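Local coordinates for protein diaminopimelate decarboxylase (Methanocaldococcus jannaschii, PDB 1TWI) that uses pyridoxal 5'-phosphate to decarboxylate meso-diaminopimelate to L-lysine, the last step of lysine biosynthesis by the diaminopimelate route, and works as a homodimer, at residues T298-K310 and W317-R329. Residues are numbered along the deposited sequence; the frame is centred on the assembly and turned at random.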
ATOM      1  N   THR A 298      -0.986 -13.047  15.035  1.00  9.91           N
ATOM      2  CA  THR A 298      -1.952 -13.112  16.148  1.00 10.46           C
ATOM      3  C   THR A 298      -1.535 -12.281  17.371  1.00 11.53           C
ATOM      4  O   THR A 298      -2.299 -12.165  18.314  1.00 12.33           O
ATOM      5  CB  THR A 298      -2.157 -14.592  16.630  1.00 10.38           C
ATOM      6  OG1 THR A 298      -0.915 -15.133  17.027  1.00 10.17           O
ATOM      7  CG2 THR A 298      -2.737 -15.448  15.502  1.00  9.13           C
ATOM      8  N   ALA A 299      -0.313 -11.734  17.372  1.00 10.02           N
ATOM      9  CA  ALA A 299       0.127 -10.923  18.499  1.00 11.28           C
ATOM     10  C   ALA A 299      -0.300  -9.439  18.337  1.00 10.30           C
ATOM     11  O   ALA A 299      -0.194  -8.654  19.296  1.00 10.69           O
ATOM     12  CB  ALA A 299       1.689 -10.984  18.634  1.00 10.72           C
ATOM     13  N   GLY A 300      -0.774  -9.077  17.156  1.00  9.40           N
ATOM     14  CA  GLY A 300      -1.126  -7.665  16.889  1.00 10.35           C
ATOM     15  C   GLY A 300      -2.589  -7.300  16.831  1.00 10.63           C
ATOM     16  O   GLY A 300      -3.396  -8.037  16.242  1.00 12.37           O
ATOM     17  N   TYR A 301      -2.951  -6.181  17.465  1.00 10.18           N
ATOM     18  CA  TYR A 301      -4.342  -5.722  17.462  1.00 10.51           C
ATOM     19  C   TYR A 301      -4.283  -4.265  17.079  1.00 11.59           C
ATOM     20  O   TYR A 301      -3.368  -3.585  17.495  1.00 13.14           O
ATOM     21  CB  TYR A 301      -4.957  -5.841  18.868  1.00  9.35           C
ATOM     22  CG  TYR A 301      -4.937  -7.301  19.330  1.00 11.56           C
ATOM     23  CD1 TYR A 301      -3.766  -7.852  19.841  1.00 11.28           C
ATOM     24  CD2 TYR A 301      -6.069  -8.153  19.149  1.00 12.35           C
ATOM     25  CE1 TYR A 301      -3.672  -9.192  20.153  1.00 11.86           C
ATOM     26  CE2 TYR A 301      -6.000  -9.535  19.483  1.00 11.17           C
ATOM     27  CZ  TYR A 301      -4.787 -10.033  19.977  1.00 12.76           C
ATOM     28  OH  TYR A 301      -4.609 -11.374  20.252  1.00 10.49           O
ATOM     29  N   LEU A 302      -5.248  -3.801  16.279  1.00 11.79           N
ATOM     30  CA  LEU A 302      -5.292  -2.392  15.907  1.00 11.09           C
ATOM     31  C   LEU A 302      -6.559  -1.750  16.510  1.00 12.19           C
ATOM     32  O   LEU A 302      -7.691  -2.180  16.199  1.00 10.32           O
ATOM     33  CB  LEU A 302      -5.311  -2.238  14.379  1.00 10.71           C
ATOM     34  CG  LEU A 302      -5.432  -0.803  13.815  1.00 12.96           C
ATOM     35  CD1 LEU A 302      -4.280   0.097  14.315  1.00 11.01           C
ATOM     36  CD2 LEU A 302      -5.446  -0.898  12.313  1.00 10.97           C
ATOM     37  N   LEU A 303      -6.358  -0.732  17.361  1.00  9.68           N
ATOM     38  CA  LEU A 303      -7.474  -0.044  18.008  1.00 10.29           C
ATOM     39  C   LEU A 303      -7.793   1.228  17.249  1.00 10.92           C
ATOM     40  O   LEU A 303      -6.895   1.989  16.875  1.00 11.93           O
ATOM     41  CB  LEU A 303      -7.102   0.324  19.471  1.00  9.79           C
ATOM     42  CG  LEU A 303      -6.491  -0.837  20.273  1.00  9.95           C
ATOM     43  CD1 LEU A 303      -6.152  -0.402  21.731  1.00  9.16           C
ATOM     44  CD2 LEU A 303      -7.462  -2.003  20.270  1.00 11.49           C
ATOM     45  N   GLY A 304      -9.073   1.430  16.989  1.00 11.74           N
ATOM     46  CA  GLY A 304      -9.522   2.601  16.264  1.00 15.39           C
ATOM     47  C   GLY A 304     -10.752   3.157  16.975  1.00 15.38           C
ATOM     48  O   GLY A 304     -11.670   2.411  17.313  1.00 16.14           O
ATOM     49  N   LYS A 305     -10.751   4.452  17.232  1.00 15.57           N
ATOM     50  CA  LYS A 305     -11.866   5.045  17.883  1.00 15.76           C
ATOM     51  C   LYS A 305     -12.952   5.429  16.879  1.00 15.12           C
ATOM     52  O   LYS A 305     -12.679   5.875  15.724  1.00 14.43           O
ATOM     53  CB  LYS A 305     -11.409   6.263  18.700  1.00 19.62           C
ATOM     54  CG  LYS A 305     -12.577   7.068  19.335  1.00 23.63           C
ATOM     55  CD  LYS A 305     -12.093   8.026  20.491  1.00 26.97           C
ATOM     56  CE  LYS A 305     -11.236   9.168  19.983  1.00 29.09           C
ATOM     57  NZ  LYS A 305     -10.947  10.110  21.130  1.00 32.38           N
ATOM     58  N   VAL A 306     -14.194   5.264  17.322  1.00 13.31           N
ATOM     59  CA  VAL A 306     -15.356   5.616  16.509  1.00 13.21           C
ATOM     60  C   VAL A 306     -15.654   7.099  16.566  1.00 13.15           C
ATOM     61  O   VAL A 306     -15.943   7.627  17.655  1.00 13.14           O
ATOM     62  CB  VAL A 306     -16.595   4.845  17.010  1.00 14.46           C
ATOM     63  CG1 VAL A 306     -17.827   5.282  16.205  1.00 14.20           C
ATOM     64  CG2 VAL A 306     -16.334   3.310  16.813  1.00 11.53           C
ATOM     65  N   HIS A 307     -15.599   7.784  15.419  1.00 13.53           N
ATOM     66  CA  HIS A 307     -15.900   9.231  15.458  1.00 15.30           C
ATOM     67  C   HIS A 307     -17.295   9.523  14.934  1.00 14.98           C
ATOM     68  O   HIS A 307     -17.885  10.535  15.311  1.00 15.46           O
ATOM     69  CB  HIS A 307     -14.846  10.027  14.661  1.00 15.32           C
ATOM     70  CG  HIS A 307     -13.506  10.035  15.313  1.00 17.26           C
ATOM     71  ND1 HIS A 307     -13.025  11.115  16.012  1.00 18.01           N
ATOM     72  CD2 HIS A 307     -12.560   9.063  15.430  1.00 18.63           C
ATOM     73  CE1 HIS A 307     -11.843  10.820  16.530  1.00 18.01           C
ATOM     74  NE2 HIS A 307     -11.539   9.577  16.193  1.00 17.52           N
ATOM     75  N   HIS A 308     -17.839   8.641  14.095  1.00 15.62           N
ATOM     76  CA  HIS A 308     -19.193   8.875  13.543  1.00 16.11           C
ATOM     77  C   HIS A 308     -19.949   7.586  13.284  1.00 17.24           C
ATOM     78  O   HIS A 308     -19.342   6.560  12.942  1.00 16.49           O
ATOM     79  CB  HIS A 308     -19.122   9.597  12.201  1.00 15.93           C
ATOM     80  CG  HIS A 308     -18.445  10.924  12.262  1.00 15.65           C
ATOM     81  ND1 HIS A 308     -19.041  12.021  12.824  1.00 16.07           N
ATOM     82  CD2 HIS A 308     -17.235  11.346  11.808  1.00 15.87           C
ATOM     83  CE1 HIS A 308     -18.240  13.067  12.724  1.00 16.28           C
ATOM     84  NE2 HIS A 308     -17.134  12.685  12.109  1.00 15.52           N
ATOM     85  N   ILE A 309     -21.270   7.637  13.490  1.00 16.28           N
ATOM     86  CA  ILE A 309     -22.141   6.513  13.150  1.00 17.22           C
ATOM     87  C   ILE A 309     -23.050   7.075  12.055  1.00 17.82           C
ATOM     88  O   ILE A 309     -23.540   8.213  12.145  1.00 19.21           O
ATOM     89  CB  ILE A 309     -22.982   6.034  14.348  1.00 18.03           C
ATOM     90  CG1 ILE A 309     -22.038   5.475  15.443  1.00 20.09           C
ATOM     91  CG2 ILE A 309     -24.003   4.976  13.848  1.00 17.96           C
ATOM     92  CD1 ILE A 309     -22.687   5.175  16.763  1.00 23.98           C
ATOM     93  N   LYS A 310     -23.293   6.296  11.019  1.00 18.33           N
ATOM     94  CA  LYS A 310     -24.095   6.774   9.893  1.00 19.26           C
ATOM     95  C   LYS A 310     -25.096   5.757   9.340  1.00 19.85           C
ATOM     96  O   LYS A 310     -24.706   4.794   8.701  1.00 19.12           O
ATOM     97  CB  LYS A 310     -23.133   7.172   8.765  1.00 20.33           C
ATOM     98  CG  LYS A 310     -23.731   7.505   7.428  1.00 22.16           C
ATOM     99  CD  LYS A 310     -22.582   7.991   6.471  1.00 19.48           C
ATOM    100  CE  LYS A 310     -23.065   8.476   5.117  1.00 20.18           C
ATOM    101  NZ  LYS A 310     -21.946   8.602   4.081  1.00 18.88           N
ATOM    102  N   TRP A 317     -23.161   2.311   8.956  1.00 17.75           N
ATOM    103  CA  TRP A 317     -21.711   2.455   8.934  1.00 17.24           C
ATOM    104  C   TRP A 317     -21.207   3.045  10.228  1.00 15.59           C
ATOM    105  O   TRP A 317     -21.815   3.957  10.785  1.00 15.97           O
ATOM    106  CB  TRP A 317     -21.281   3.397   7.827  1.00 16.05           C
ATOM    107  CG  TRP A 317     -21.458   2.891   6.451  1.00 16.33           C
ATOM    108  CD1 TRP A 317     -22.517   3.128   5.585  1.00 17.80           C
ATOM    109  CD2 TRP A 317     -20.556   2.040   5.754  1.00 14.03           C
ATOM    110  NE1 TRP A 317     -22.299   2.444   4.404  1.00 15.29           N
ATOM    111  CE2 TRP A 317     -21.107   1.775   4.496  1.00 15.30           C
ATOM    112  CE3 TRP A 317     -19.324   1.476   6.081  1.00 14.75           C
ATOM    113  CZ2 TRP A 317     -20.461   0.962   3.568  1.00 15.93           C
ATOM    114  CZ3 TRP A 317     -18.693   0.682   5.170  1.00 13.83           C
ATOM    115  CH2 TRP A 317     -19.253   0.430   3.936  1.00 15.13           C
ATOM    116  N   VAL A 318     -20.072   2.529  10.663  1.00 14.19           N
ATOM    117  CA  VAL A 318     -19.380   2.960  11.867  1.00 14.01           C
ATOM    118  C   VAL A 318     -18.019   3.459  11.315  1.00 13.16           C
ATOM    119  O   VAL A 318     -17.310   2.700  10.650  1.00 11.93           O
ATOM    120  CB  VAL A 318     -19.249   1.710  12.811  1.00 14.65           C
ATOM    121  CG1 VAL A 318     -18.203   1.939  13.855  1.00 21.30           C
ATOM    122  CG2 VAL A 318     -20.626   1.457  13.486  1.00 17.25           C
ATOM    123  N   MET A 319     -17.683   4.739  11.542  1.00 13.23           N
ATOM    124  CA  MET A 319     -16.445   5.299  10.995  1.00 13.87           C
ATOM    125  C   MET A 319     -15.398   5.431  12.081  1.00 14.02           C
ATOM    126  O   MET A 319     -15.629   6.097  13.081  1.00 13.74           O
ATOM    127  CB  MET A 319     -16.692   6.700  10.406  1.00 13.05           C
ATOM    128  CG  MET A 319     -17.998   6.847   9.563  1.00 13.16           C
ATOM    129  SD  MET A 319     -17.999   5.744   8.150  1.00 15.18           S
ATOM    130  CE  MET A 319     -19.307   6.562   7.078  1.00 18.24           C
ATOM    131  N   ILE A 320     -14.236   4.814  11.870  1.00 15.72           N
ATOM    132  CA  ILE A 320     -13.188   4.888  12.865  1.00 13.54           C
ATOM    133  C   ILE A 320     -11.929   5.624  12.403  1.00 14.06           C
ATOM    134  O   ILE A 320     -11.743   5.855  11.192  1.00 14.00           O
ATOM    135  CB  ILE A 320     -12.796   3.453  13.378  1.00 13.73           C
ATOM    136  CG1 ILE A 320     -12.294   2.586  12.208  1.00 12.22           C
ATOM    137  CG2 ILE A 320     -14.052   2.761  14.076  1.00 12.10           C
ATOM    138  CD1 ILE A 320     -11.779   1.242  12.708  1.00 11.18           C
ATOM    139  N   ASP A 321     -11.052   5.984  13.352  1.00 13.95           N
ATOM    140  CA  ASP A 321      -9.847   6.709  12.970  1.00 15.28           C
ATOM    141  C   ASP A 321      -8.665   5.876  12.472  1.00 15.78           C
ATOM    142  O   ASP A 321      -7.600   6.423  12.163  1.00 16.35           O
ATOM    143  CB  ASP A 321      -9.430   7.733  14.047  1.00 14.73           C
ATOM    144  CG  ASP A 321      -9.184   7.126  15.400  1.00 14.15           C
ATOM    145  OD1 ASP A 321      -8.976   5.877  15.502  1.00 11.71           O
ATOM    146  OD2 ASP A 321      -9.191   7.922  16.386  1.00 15.77           O
ATOM    147  N   ALA A 322      -8.865   4.568  12.391  1.00 13.50           N
ATOM    148  CA  ALA A 322      -7.886   3.682  11.767  1.00 14.54           C
ATOM    149  C   ALA A 322      -8.328   3.651  10.305  1.00 14.35           C
ATOM    150  O   ALA A 322      -9.528   3.761   9.996  1.00 15.76           O
ATOM    151  CB  ALA A 322      -7.954   2.270  12.339  1.00 11.89           C
ATOM    152  N   GLY A 323      -7.390   3.437   9.395  1.00 15.18           N
ATOM    153  CA  GLY A 323      -7.758   3.440   7.987  1.00 13.62           C
ATOM    154  C   GLY A 323      -6.818   2.554   7.194  1.00 14.75           C
ATOM    155  O   GLY A 323      -5.814   2.070   7.716  1.00 13.13           O
ATOM    156  N   MET A 324      -7.121   2.352   5.918  1.00 14.38           N
ATOM    157  CA  MET A 324      -6.291   1.487   5.094  1.00 15.51           C
ATOM    158  C   MET A 324      -4.788   1.879   5.082  1.00 14.97           C
ATOM    159  O   MET A 324      -3.938   1.003   4.898  1.00 16.10           O
ATOM    160  CB  MET A 324      -6.837   1.444   3.658  1.00 14.36           C
ATOM    161  CG  MET A 324      -6.760   2.788   2.916  1.00 15.11           C
ATOM    162  SD  MET A 324      -7.432   2.653   1.241  1.00 18.53           S
ATOM    163  CE  MET A 324      -5.985   1.998   0.308  1.00 17.55           C
ATOM    164  N   ASN A 325      -4.458   3.160   5.237  1.00 14.95           N
ATOM    165  CA  ASN A 325      -3.028   3.538   5.247  1.00 16.21           C
ATOM    166  C   ASN A 325      -2.318   2.923   6.524  1.00 16.06           C
ATOM    167  O   ASN A 325      -1.089   2.685   6.552  1.00 14.72           O
ATOM    168  CB  ASN A 325      -2.898   5.077   5.257  1.00 17.69           C
ATOM    169  CG  ASN A 325      -3.370   5.679   6.576  1.00 19.17           C
ATOM    170  OD1 ASN A 325      -4.583   5.670   6.902  1.00 18.01           O
ATOM    171  ND2 ASN A 325      -2.412   6.178   7.363  1.00 18.20           N
ATOM    172  N   ASP A 326      -3.097   2.703   7.584  1.00 14.82           N
ATOM    173  CA  ASP A 326      -2.560   2.090   8.830  1.00 14.34           C
ATOM    174  C   ASP A 326      -2.446   0.547   8.714  1.00 12.84           C
ATOM    175  O   ASP A 326      -1.577  -0.080   9.354  1.00 12.47           O
ATOM    176  CB  ASP A 326      -3.493   2.375  10.037  1.00 15.59           C
ATOM    177  CG  ASP A 326      -3.755   3.870  10.243  1.00 18.02           C
ATOM    178  OD1 ASP A 326      -2.770   4.623  10.388  1.00 17.30           O
ATOM    179  OD2 ASP A 326      -4.935   4.279  10.262  1.00 16.56           O
ATOM    180  N   MET A 327      -3.342  -0.054   7.937  1.00 12.05           N
ATOM    181  CA  MET A 327      -3.420  -1.508   7.833  1.00 13.52           C
ATOM    182  C   MET A 327      -4.144  -1.773   6.518  1.00 13.98           C
ATOM    183  O   MET A 327      -5.364  -1.619   6.417  1.00 14.42           O
ATOM    184  CB  MET A 327      -4.221  -2.043   9.006  1.00 13.37           C
ATOM    185  CG  MET A 327      -3.837  -3.492   9.380  1.00 14.56           C
ATOM    186  SD  MET A 327      -4.584  -4.762   8.311  1.00 16.83           S
ATOM    187  CE  MET A 327      -6.367  -4.788   8.971  1.00 13.97           C
ATOM    188  N   MET A 328      -3.366  -2.172   5.523  1.00 13.22           N
ATOM    189  CA  MET A 328      -3.843  -2.339   4.159  1.00 14.03           C
ATOM    190  C   MET A 328      -4.497  -3.657   3.772  1.00 15.41           C
ATOM    191  O   MET A 328      -5.003  -3.752   2.640  1.00 14.44           O
ATOM    192  CB  MET A 328      -2.665  -2.133   3.199  1.00 14.48           C
ATOM    193  CG  MET A 328      -2.076  -0.712   3.230  1.00 14.70           C
ATOM    194  SD  MET A 328      -3.149   0.365   2.208  1.00 17.46           S
ATOM    195  CE  MET A 328      -2.456  -0.136   0.588  1.00 16.71           C
ATOM    196  N   ARG A 329      -4.512  -4.651   4.659  1.00 15.11           N
ATOM    197  CA  ARG A 329      -5.009  -5.975   4.206  1.00 18.48           C
ATOM    198  C   ARG A 329      -6.431  -6.024   3.665  1.00 17.51           C
ATOM    199  O   ARG A 329      -6.658  -6.570   2.589  1.00 18.45           O
ATOM    200  CB  ARG A 329      -4.844  -7.078   5.274  1.00 20.27           C
ATOM    201  CG  ARG A 329      -3.427  -7.401   5.704  1.00 27.49           C
ATOM    202  CD  ARG A 329      -3.488  -8.738   6.519  1.00 30.71           C
ATOM    203  NE  ARG A 329      -3.663  -9.876   5.632  1.00 32.30           N
ATOM    204  CZ  ARG A 329      -4.640 -10.785   5.674  1.00 31.93           C
ATOM    205  NH1 ARG A 329      -5.620 -10.768   6.560  1.00 34.85           N
ATOM    206  NH2 ARG A 329      -4.606 -11.763   4.785  1.00 34.96           N
TER
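The carboxylate of D321 meets K305 N and the H307 ring just where the regular backbone pairing of 300-310 with 317-320 ends, an example of one side chain finishing a strand pairing. Its CG sits between the backbone N and the carbonyl carbon (chi1 58°), which places its two oxygens within bonding distance of K305 N and H307 NE2. Followed outward, D321 CB lies 3.5 Å from H307 NE2. D321 OD1 accepts from K305 N at 2.9 Å and lies against G304 CA. D321 OD2 accepts from H307 NE2 at 2.9 Å, almost in the imidazole plane; both donors come from out of the carboxylate plane, which is turned 54° from the ring. T30 adds a hydroxyl bond to D321 OD2, and D321 N returns a bond to K305 O, so both ends of the aspartate are gripped.

Before D321, residues 317-320 pair antiparallel with 306-310, with a classic beta bulge: H307 and H308 both face M319, H307 N giving to M319 O and M319 N to H308 O, the latter nearly straight at 172°. On one face V306 CG2 reaches I320 CG2 (3.6 Å) and V318 CG1. On the other, the extended K310 chain lays CD against M319 CE (3.6 Å) before its NZ forms a salt bridge with D134 of the second subunit; H308 also bonds to that subunit, through S137. After D321, M327 CB meets L302 CD2 at 3.7 Å, just before the turn into the helix that begins at R329, a residue of the pocket that holds the bound lysine. This is a bulged beta hairpin of the C-terminal beta domain that accompanies the TIM barrel in class-II decarboxylases, with one face at the dimer interface.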